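Methylenetetrahydrofolate--tRNA-(uracil-5-)-methyltransferase trmFO (Thermus thermophilus, PDB 3G5S) catalyses the folate- and FAD-dependent methylation of uridine 54 in tRNA to 5-methyluridine, with NADH or NADPH as reductant. Local coordinates at residues Y166-R176 with Y186-E194; F257-E265 with M271-T279. All blocks are in the same frame, centred on the assembly; numbering follows the deposited sequence. Where two conformers were deposited one is given.

Interaction 1. Residues Y166-R176 with Y186-E194; sequences YESIDLTKCFR and YLNCPMTEE
A beta hairpin at the rim of the protein's antiparallel sheet pairs Phe175 with Asn188 and Arg176 with Leu187, strand 175-176 being an outermost strand. Phe175 and Asn188 form the hydrogen-bonded pair: Phe175 N gives its proton to Asn188 O at 3.0 Å, and Asn188 N returns one to Phe175 O at 2.8 Å. The same carbonyl takes a second proton from the Asn188 side chain, ND2 to Phe175 O being 3.1 Å, and the two donors come from opposite faces of its plane. ND2 is also bonded to Ala177 O, while OD1 takes a proton from Gln261 NE2 on the neighbouring strand, so the amide is held at both ends and its rotation is fixed. The Phe175 ring lies over this asparagine. With CG between the backbone N and the carbonyl carbon (chi1 62°), the ring leans across to the partner strand, and Asn188 CB sits over one face, 3.8 Å from the ring centroid, in a CH-pi contact. Pro190 CG meets the same ring at its edge. On the other face of the sheet Leu187 loses more surface to the partner segment than any other residue of the contact. Its CD2 packs against the aliphatic part of Arg176, whose chain bends at chi2 and chi3; Arg176 CD lies 3.5 Å from Leu187 CD2. Leu187 CD1 reaches the connection ahead of strand 175-176, where Tyr166 CE1 is 3.7 Å from it; Ile169 approaches Leu187 tip to tip, and Leu171 comes across it at about a right angle. The connection carries an Asx turn, in which Asp170 OD1 accepts from both N and OG1 of Thr172. Beyond the packed thiols of Cys174 and Cys189, a water donates to Lys173 O at 2.7 Å and to Pro190 O at 2.9 Å.

Interaction 2. Residues F257-E265 with M271-T279; sequences FAVVQLRQE and MWSLVGFQT. With GSH (glutathione), chain C; EDO (1,2-ethanediol), chain G.
Leu262 and Leu274 lie side by side on the apolar face of this strand pair, their CD2 and CD1 atoms 3.9 Å apart. Val260 extends the tight patch: CG1 reaches Leu274, and CG2 meets CZ of Phe277. Trp272 closes it at the far end, where the partly exposed Gln264 covers one face of the indole with its backbone, and Gln264 CB stands 3.8 Å from the centroid of its six-membered ring in a CH-pi contact. The Arg263 face is looser and more polar; Arg263 and Val275 are partly exposed there, while Ser273 and Glu265 stay buried. Arg263 grips the Glu265 carboxylate side-on, NE to OE2 at 2.6 Å and NH2 to OE1 at 3.0 Å. Ser273 OG, set between its backbone N and carbonyl carbon (chi1 70°), donates to the anti lone pair of Glu265 OE2 at 2.6 Å. Two strong donors on one oxygen should stabilise the charged carboxylate. Val275 CG2 touches Arg263 CB, while a water accepts from Gln261 N and lies within hydrogen-bonding distance of Val275 O. Past the strand, Gly276 N donates to O31 of glutathione at 2.9 Å. This is an antiparallel beta hairpin whose second strand runs into a type II turn, Leu274 to Phe277, lining the glutathione pocket.

In the fold
The two contacts follow one another along the chain and neither nest nor cross. Interaction 1 comes first, closing the short connection between 166-176 and 186-194, of which residues 181-185 are not modelled. The chain then runs through helices 193-205, 226-231 and 236-239 before interaction 2 closes the five-residue connection 266-270. The hairpins lie side by side in one antiparallel sheet, because strand 187-191 neighbours strand 258-264: Leu187 O and Leu262 N, like Cys189 N and Val260 O, probably share hydrogen bonds. Tyr166, just after strand 163-165, which borders 271-274, also packs its ring on Trp272. Together they join one edge strand of the sheet, 175-176, to the turn beside glutathione.

Interaction 1. Residues Y166-R176 with Y186-E194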
# COMPACT_ATOMS: atom_id res chain seq x y z
N TYR A 166 -5.55 -16.86 1.71
CA TYR A 166 -5.37 -18.27 1.38
C TYR A 166 -6.41 -19.18 2.03
O TYR A 166 -6.95 -20.08 1.38
CB TYR A 166 -3.97 -18.72 1.77
CG TYR A 166 -3.67 -20.16 1.40
CD1 TYR A 166 -3.28 -20.50 0.11
CD2 TYR A 166 -3.79 -21.17 2.34
CE1 TYR A 166 -3.01 -21.81 -0.23
CE2 TYR A 166 -3.52 -22.49 2.01
CZ TYR A 166 -3.13 -22.80 0.72
OH TYR A 166 -2.86 -24.11 0.38
N GLU A 167 -6.69 -18.95 3.31
CA GLU A 167 -7.61 -19.81 4.04
C GLU A 167 -9.03 -19.76 3.49
O GLU A 167 -9.85 -20.62 3.80
CB GLU A 167 -7.60 -19.45 5.53
CG GLU A 167 -8.41 -18.22 5.88
CD GLU A 167 -8.59 -18.05 7.38
OE1 GLU A 167 -7.68 -18.46 8.13
OE2 GLU A 167 -9.63 -17.50 7.80
N SER A 168 -9.33 -18.75 2.66
CA SER A 168 -10.67 -18.61 2.10
C SER A 168 -10.83 -19.34 0.77
O SER A 168 -11.92 -19.36 0.21
CB SER A 168 -11.04 -17.13 1.94
OG SER A 168 -10.37 -16.52 0.85
N ILE A 169 -9.75 -19.94 0.28
CA ILE A 169 -9.80 -20.72 -0.95
C ILE A 169 -10.27 -22.15 -0.68
O ILE A 169 -9.83 -22.79 0.28
CB ILE A 169 -8.41 -20.78 -1.61
CG1 ILE A 169 -7.88 -19.37 -1.88
CG2 ILE A 169 -8.46 -21.60 -2.89
CD1 ILE A 169 -6.41 -19.33 -2.31
N ASP A 170 -11.17 -22.64 -1.53
CA ASP A 170 -11.60 -24.03 -1.48
C ASP A 170 -10.62 -24.86 -2.29
O ASP A 170 -10.72 -24.93 -3.52
CB ASP A 170 -13.03 -24.16 -2.02
CG ASP A 170 -13.50 -25.60 -2.13
OD1 ASP A 170 -12.78 -26.52 -1.69
OD2 ASP A 170 -14.61 -25.80 -2.67
N LEU A 171 -9.67 -25.48 -1.60
CA LEU A 171 -8.58 -26.18 -2.26
C LEU A 171 -9.03 -27.42 -3.03
O LEU A 171 -8.28 -27.95 -3.85
CB LEU A 171 -7.48 -26.52 -1.26
CG LEU A 171 -6.82 -25.32 -0.58
CD1 LEU A 171 -5.91 -25.77 0.55
CD2 LEU A 171 -6.04 -24.48 -1.59
N THR A 172 -10.24 -27.90 -2.77
CA THR A 172 -10.73 -29.07 -3.48
C THR A 172 -11.03 -28.76 -4.95
O THR A 172 -11.29 -29.66 -5.74
CB THR A 172 -11.99 -29.68 -2.84
OG1 THR A 172 -13.11 -28.81 -3.04
CG2 THR A 172 -11.79 -29.92 -1.34
N LYS A 173 -10.99 -27.48 -5.30
CA LYS A 173 -11.28 -27.06 -6.67
C LYS A 173 -10.05 -26.48 -7.36
O LYS A 173 -10.15 -25.86 -8.42
CB LYS A 173 -12.44 -26.06 -6.69
CG LYS A 173 -13.76 -26.68 -6.26
CD LYS A 173 -14.88 -25.66 -6.19
CE LYS A 173 -16.17 -26.30 -5.68
NZ LYS A 173 -16.63 -27.41 -6.55
N CYS A 174 -8.89 -26.70 -6.76
CA CYS A 174 -7.63 -26.23 -7.34
C CYS A 174 -6.58 -27.33 -7.37
O CYS A 174 -6.72 -28.35 -6.70
CB CYS A 174 -7.04 -25.08 -6.53
SG CYS A 174 -8.19 -23.88 -5.88
N PHE A 175 -5.52 -27.09 -8.12
CA PHE A 175 -4.34 -27.95 -8.07
C PHE A 175 -3.07 -27.13 -8.12
O PHE A 175 -3.00 -26.12 -8.82
CB PHE A 175 -4.38 -29.04 -9.15
CG PHE A 175 -4.37 -28.52 -10.57
CD1 PHE A 175 -5.55 -28.18 -11.21
CD2 PHE A 175 -3.18 -28.42 -11.27
CE1 PHE A 175 -5.54 -27.73 -12.52
CE2 PHE A 175 -3.17 -27.97 -12.58
CZ PHE A 175 -4.35 -27.62 -13.20
N ARG A 176 -2.07 -27.53 -7.33
CA ARG A 176 -0.78 -26.86 -7.31
C ARG A 176 0.08 -27.40 -8.44
O ARG A 176 0.30 -28.61 -8.54
CB ARG A 176 -0.03 -27.10 -5.98
CG ARG A 176 -0.50 -26.28 -4.78
CD ARG A 176 -0.07 -24.80 -4.83
NE ARG A 176 1.33 -24.56 -4.46
CZ ARG A 176 1.74 -24.21 -3.24
NH1 ARG A 176 0.87 -24.08 -2.25
NH2 ARG A 176 3.03 -24.00 -3.01
N TYR A 186 2.33 -22.41 -8.29
CA TYR A 186 1.07 -21.71 -8.50
C TYR A 186 -0.11 -22.58 -8.11
O TYR A 186 -0.06 -23.81 -8.23
CB TYR A 186 0.92 -21.28 -9.96
CG TYR A 186 1.95 -20.28 -10.43
CD1 TYR A 186 1.69 -18.92 -10.39
CD2 TYR A 186 3.19 -20.70 -10.91
CE1 TYR A 186 2.62 -18.00 -10.81
CE2 TYR A 186 4.13 -19.79 -11.34
CZ TYR A 186 3.84 -18.44 -11.29
OH TYR A 186 4.78 -17.52 -11.71
N LEU A 187 -1.17 -21.95 -7.63
CA LEU A 187 -2.45 -22.61 -7.48
C LEU A 187 -3.25 -22.38 -8.76
O LEU A 187 -3.33 -21.25 -9.25
CB LEU A 187 -3.21 -22.07 -6.27
CG LEU A 187 -2.99 -22.79 -4.95
CD1 LEU A 187 -3.68 -22.05 -3.82
CD2 LEU A 187 -3.51 -24.22 -5.05
N ASN A 188 -3.82 -23.44 -9.30
CA ASN A 188 -4.55 -23.36 -10.55
C ASN A 188 -6.01 -23.71 -10.33
O ASN A 188 -6.31 -24.75 -9.75
CB ASN A 188 -3.93 -24.31 -11.57
CG ASN A 188 -2.48 -24.02 -11.83
OD1 ASN A 188 -2.15 -23.11 -12.58
ND2 ASN A 188 -1.59 -24.77 -11.18
N CYS A 189 -6.90 -22.83 -10.77
CA CYS A 189 -8.34 -23.04 -10.64
C CYS A 189 -8.89 -23.35 -12.03
O CYS A 189 -9.14 -22.43 -12.81
CB CYS A 189 -9.00 -21.77 -10.11
SG CYS A 189 -8.37 -21.18 -8.53
N PRO A 190 -9.07 -24.64 -12.35
CA PRO A 190 -9.55 -24.98 -13.69
C PRO A 190 -11.04 -24.70 -13.89
O PRO A 190 -11.84 -24.80 -12.95
CB PRO A 190 -9.26 -26.48 -13.80
CG PRO A 190 -9.27 -26.97 -12.39
CD PRO A 190 -8.76 -25.84 -11.54
N MSE A 191 -11.38 -24.39 -15.13
CA MSE A 191 -12.71 -23.96 -15.52
C MSE A 191 -13.12 -24.72 -16.77
O MSE A 191 -12.28 -25.00 -17.63
CB MSE A 191 -12.65 -22.48 -15.86
CG MSE A 191 -13.92 -21.76 -15.60
SE MSE A 191 -13.54 -19.89 -15.65
CE MSE A 191 -12.25 -19.79 -14.28
N THR A 192 -14.41 -25.04 -16.88
CA THR A 192 -14.94 -25.61 -18.11
C THR A 192 -15.22 -24.48 -19.09
O THR A 192 -15.20 -23.30 -18.73
CB THR A 192 -16.26 -26.33 -17.87
OG1 THR A 192 -17.23 -25.39 -17.39
CG2 THR A 192 -16.10 -27.47 -16.86
N GLU A 193 -15.51 -24.85 -20.33
CA GLU A 193 -15.90 -23.87 -21.33
C GLU A 193 -17.14 -23.07 -20.91
O GLU A 193 -17.19 -21.87 -21.12
CB GLU A 193 -16.14 -24.57 -22.68
CG GLU A 193 -16.32 -23.63 -23.87
CD GLU A 193 -16.40 -24.39 -25.19
OE1 GLU A 193 -16.44 -25.64 -25.17
OE2 GLU A 193 -16.44 -23.74 -26.25
N GLU A 194 -18.13 -23.72 -20.31
CA GLU A 194 -19.32 -22.99 -19.87
C GLU A 194 -19.01 -22.02 -18.74
O GLU A 194 -19.53 -20.90 -18.71
CB GLU A 194 -20.45 -23.94 -19.46
CG GLU A 194 -21.58 -23.28 -18.66
CD GLU A 194 -22.31 -22.16 -19.40
OE1 GLU A 194 -22.15 -22.05 -20.64
OE2 GLU A 194 -23.05 -21.40 -18.75
O HOH W 1 -11.96 -26.25 -10.44

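Interaction 2. Residues F257-E265 with M271-T279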
# COMPACT_ATOMS: atom_id res chain seq x y z
N PHE A 257 -9.65 -26.60 -19.74
CA PHE A 257 -10.08 -25.66 -20.77
C PHE A 257 -9.46 -24.28 -20.52
O PHE A 257 -8.91 -23.66 -21.42
CB PHE A 257 -11.60 -25.55 -20.83
CG PHE A 257 -12.07 -24.58 -21.86
CD1 PHE A 257 -12.22 -24.96 -23.19
CD2 PHE A 257 -12.32 -23.26 -21.52
CE1 PHE A 257 -12.63 -24.06 -24.15
CE2 PHE A 257 -12.73 -22.35 -22.47
CZ PHE A 257 -12.89 -22.75 -23.79
N ALA A 258 -9.57 -23.80 -19.29
CA ALA A 258 -9.00 -22.52 -18.89
C ALA A 258 -8.69 -22.61 -17.41
O ALA A 258 -9.21 -23.48 -16.71
CB ALA A 258 -9.98 -21.41 -19.17
N VAL A 259 -7.81 -21.72 -16.93
CA VAL A 259 -7.51 -21.64 -15.51
C VAL A 259 -7.40 -20.20 -15.08
O VAL A 259 -7.16 -19.31 -15.89
CB VAL A 259 -6.18 -22.34 -15.15
CG1 VAL A 259 -6.17 -23.78 -15.61
CG2 VAL A 259 -4.99 -21.56 -15.71
N VAL A 260 -7.60 -19.98 -13.79
CA VAL A 260 -7.09 -18.79 -13.14
C VAL A 260 -5.97 -19.26 -12.22
O VAL A 260 -6.15 -20.20 -11.43
CB VAL A 260 -8.18 -18.07 -12.33
CG1 VAL A 260 -7.58 -16.94 -11.50
CG2 VAL A 260 -9.26 -17.54 -13.27
N GLN A 261 -4.81 -18.63 -12.34
CA GLN A 261 -3.68 -18.98 -11.49
C GLN A 261 -3.57 -18.01 -10.33
O GLN A 261 -3.87 -16.82 -10.48
CB GLN A 261 -2.38 -18.91 -12.28
CG GLN A 261 -2.27 -19.91 -13.39
CD GLN A 261 -0.86 -20.01 -13.87
OE1 GLN A 261 -0.28 -19.03 -14.34
NE2 GLN A 261 -0.27 -21.20 -13.74
N LEU A 262 -3.12 -18.51 -9.19
CA LEU A 262 -2.83 -17.67 -8.04
C LEU A 262 -1.39 -17.88 -7.61
O LEU A 262 -0.87 -18.99 -7.69
CB LEU A 262 -3.77 -17.95 -6.87
CG LEU A 262 -5.22 -17.53 -7.12
CD1 LEU A 262 -5.99 -18.67 -7.73
CD2 LEU A 262 -5.87 -17.08 -5.82
N ARG A 263 -0.75 -16.80 -7.16
CA ARG A 263 0.62 -16.90 -6.69
C ARG A 263 0.76 -16.31 -5.31
O ARG A 263 0.05 -15.37 -4.93
CB ARG A 263 1.59 -16.22 -7.66
CG ARG A 263 1.63 -14.73 -7.56
CD ARG A 263 2.82 -14.16 -8.33
NE ARG A 263 3.17 -12.87 -7.78
CZ ARG A 263 4.19 -12.11 -8.16
NH1 ARG A 263 5.00 -12.48 -9.14
NH2 ARG A 263 4.38 -10.95 -7.54
N GLN A 264 1.70 -16.85 -4.54
CA GLN A 264 1.95 -16.39 -3.19
C GLN A 264 2.66 -15.03 -3.20
O GLN A 264 3.67 -14.85 -3.88
CB GLN A 264 2.79 -17.43 -2.45
CG GLN A 264 3.06 -17.07 -1.01
CD GLN A 264 3.81 -18.15 -0.27
OE1 GLN A 264 4.48 -17.87 0.73
NE2 GLN A 264 3.71 -19.39 -0.74
N GLU A 265 2.14 -14.08 -2.43
CA GLU A 265 2.73 -12.74 -2.36
C GLU A 265 3.51 -12.49 -1.08
O GLU A 265 4.57 -11.86 -1.11
CB GLU A 265 1.66 -11.66 -2.50
CG GLU A 265 0.96 -11.64 -3.84
CD GLU A 265 1.90 -11.42 -5.03
OE1 GLU A 265 3.05 -10.97 -4.84
OE2 GLU A 265 1.46 -11.69 -6.16
N MSE A 271 -1.49 -14.57 1.63
CA MSE A 271 -1.97 -13.64 0.60
C MSE A 271 -1.57 -14.11 -0.79
O MSE A 271 -0.38 -14.20 -1.10
CB MSE A 271 -1.41 -12.24 0.86
CG MSE A 271 -1.84 -11.69 2.20
SE MSE A 271 -0.91 -10.09 2.72
CE MSE A 271 -1.62 -8.96 1.40
N TRP A 272 -2.56 -14.43 -1.62
CA TRP A 272 -2.33 -14.95 -2.96
C TRP A 272 -3.02 -14.09 -4.00
O TRP A 272 -4.22 -13.80 -3.89
CB TRP A 272 -2.82 -16.41 -3.05
CG TRP A 272 -1.96 -17.35 -2.26
CD1 TRP A 272 -1.73 -17.33 -0.91
CD2 TRP A 272 -1.18 -18.44 -2.78
NE1 TRP A 272 -0.86 -18.34 -0.56
CE2 TRP A 272 -0.51 -19.04 -1.69
CE3 TRP A 272 -0.99 -18.97 -4.06
CZ2 TRP A 272 0.33 -20.13 -1.84
CZ3 TRP A 272 -0.15 -20.05 -4.21
CH2 TRP A 272 0.50 -20.63 -3.11
N SER A 273 -2.27 -13.66 -5.01
CA SER A 273 -2.84 -12.82 -6.05
C SER A 273 -3.29 -13.63 -7.25
O SER A 273 -2.75 -14.70 -7.53
CB SER A 273 -1.84 -11.75 -6.51
OG SER A 273 -0.78 -12.33 -7.24
N LEU A 274 -4.28 -13.11 -7.96
CA LEU A 274 -4.70 -13.67 -9.24
C LEU A 274 -3.74 -13.21 -10.33
O LEU A 274 -3.66 -12.02 -10.63
CB LEU A 274 -6.12 -13.24 -9.59
CG LEU A 274 -7.26 -13.99 -8.90
CD1 LEU A 274 -7.26 -13.77 -7.40
CD2 LEU A 274 -8.59 -13.57 -9.50
N VAL A 275 -3.03 -14.16 -10.93
CA VAL A 275 -1.96 -13.83 -11.86
C VAL A 275 -2.51 -13.30 -13.18
O VAL A 275 -3.34 -13.94 -13.82
CB VAL A 275 -1.07 -15.07 -12.12
CG1 VAL A 275 0.00 -14.75 -13.16
CG2 VAL A 275 -0.44 -15.55 -10.82
N GLY A 276 -2.06 -12.11 -13.57
CA GLY A 276 -2.48 -11.54 -14.84
C GLY A 276 -3.87 -10.92 -14.82
O GLY A 276 -4.46 -10.70 -15.87
N PHE A 277 -4.37 -10.62 -13.62
CA PHE A 277 -5.70 -10.04 -13.46
C PHE A 277 -5.69 -8.57 -13.07
O PHE A 277 -6.55 -8.10 -12.34
CB PHE A 277 -6.57 -10.90 -12.53
CG PHE A 277 -7.29 -11.99 -13.26
CD1 PHE A 277 -6.62 -13.13 -13.68
CD2 PHE A 277 -8.63 -11.85 -13.59
CE1 PHE A 277 -7.29 -14.12 -14.40
CE2 PHE A 277 -9.29 -12.83 -14.31
CZ PHE A 277 -8.63 -13.96 -14.71
N GLN A 278 -4.71 -7.84 -13.59
CA GLN A 278 -4.72 -6.40 -13.47
C GLN A 278 -6.08 -5.88 -13.94
O GLN A 278 -6.63 -6.34 -14.94
CB GLN A 278 -3.59 -5.77 -14.30
CG GLN A 278 -3.71 -5.98 -15.81
CD GLN A 278 -3.21 -7.34 -16.28
OE1 GLN A 278 -2.62 -8.11 -15.51
NE2 GLN A 278 -3.43 -7.64 -17.56
N THR A 279 -6.62 -4.92 -13.20
CA THR A 279 -7.99 -4.50 -13.45
C THR A 279 -8.28 -3.11 -12.92
O THR A 279 -7.66 -2.67 -11.94
CB THR A 279 -8.99 -5.49 -12.82
OG1 THR A 279 -10.33 -5.08 -13.12
CG2 THR A 279 -8.82 -5.54 -11.31
N1 GSH C . 3.73 -2.18 -11.80
CA1 GSH C . 5.02 -2.85 -11.90
C1 GSH C . 5.79 -2.46 -13.15
O11 GSH C . 5.29 -1.44 -13.97
O12 GSH C . 6.93 -2.80 -13.26
CB1 GSH C . 4.95 -4.36 -11.70
CG1 GSH C . 4.58 -5.22 -12.91
CD1 GSH C . 3.15 -5.15 -13.44
OE1 GSH C . 2.38 -4.31 -13.10
N2 GSH C . 2.76 -6.16 -14.38
CA2 GSH C . 1.41 -6.24 -14.84
C2 GSH C . 0.65 -7.40 -14.22
O2 GSH C . 0.73 -8.49 -14.69
CB2 GSH C . 1.46 -6.32 -16.36
SG2 GSH C . -0.11 -6.19 -17.24
N3 GSH C . -0.50 -7.07 -13.40
CA3 GSH C . -1.36 -8.13 -12.92
C3 GSH C . -0.78 -8.96 -11.79
O31 GSH C . -1.00 -10.12 -11.67
O32 GSH C . 0.24 -8.36 -11.07
C1 EDO G . 6.96 -14.39 -1.13
O1 EDO G . 7.26 -13.31 -0.24
C2 EDO G . 7.86 -14.35 -2.36
O2 EDO G . 9.17 -13.95 -1.97
O HOH W 2 -4.45 -16.45 -14.13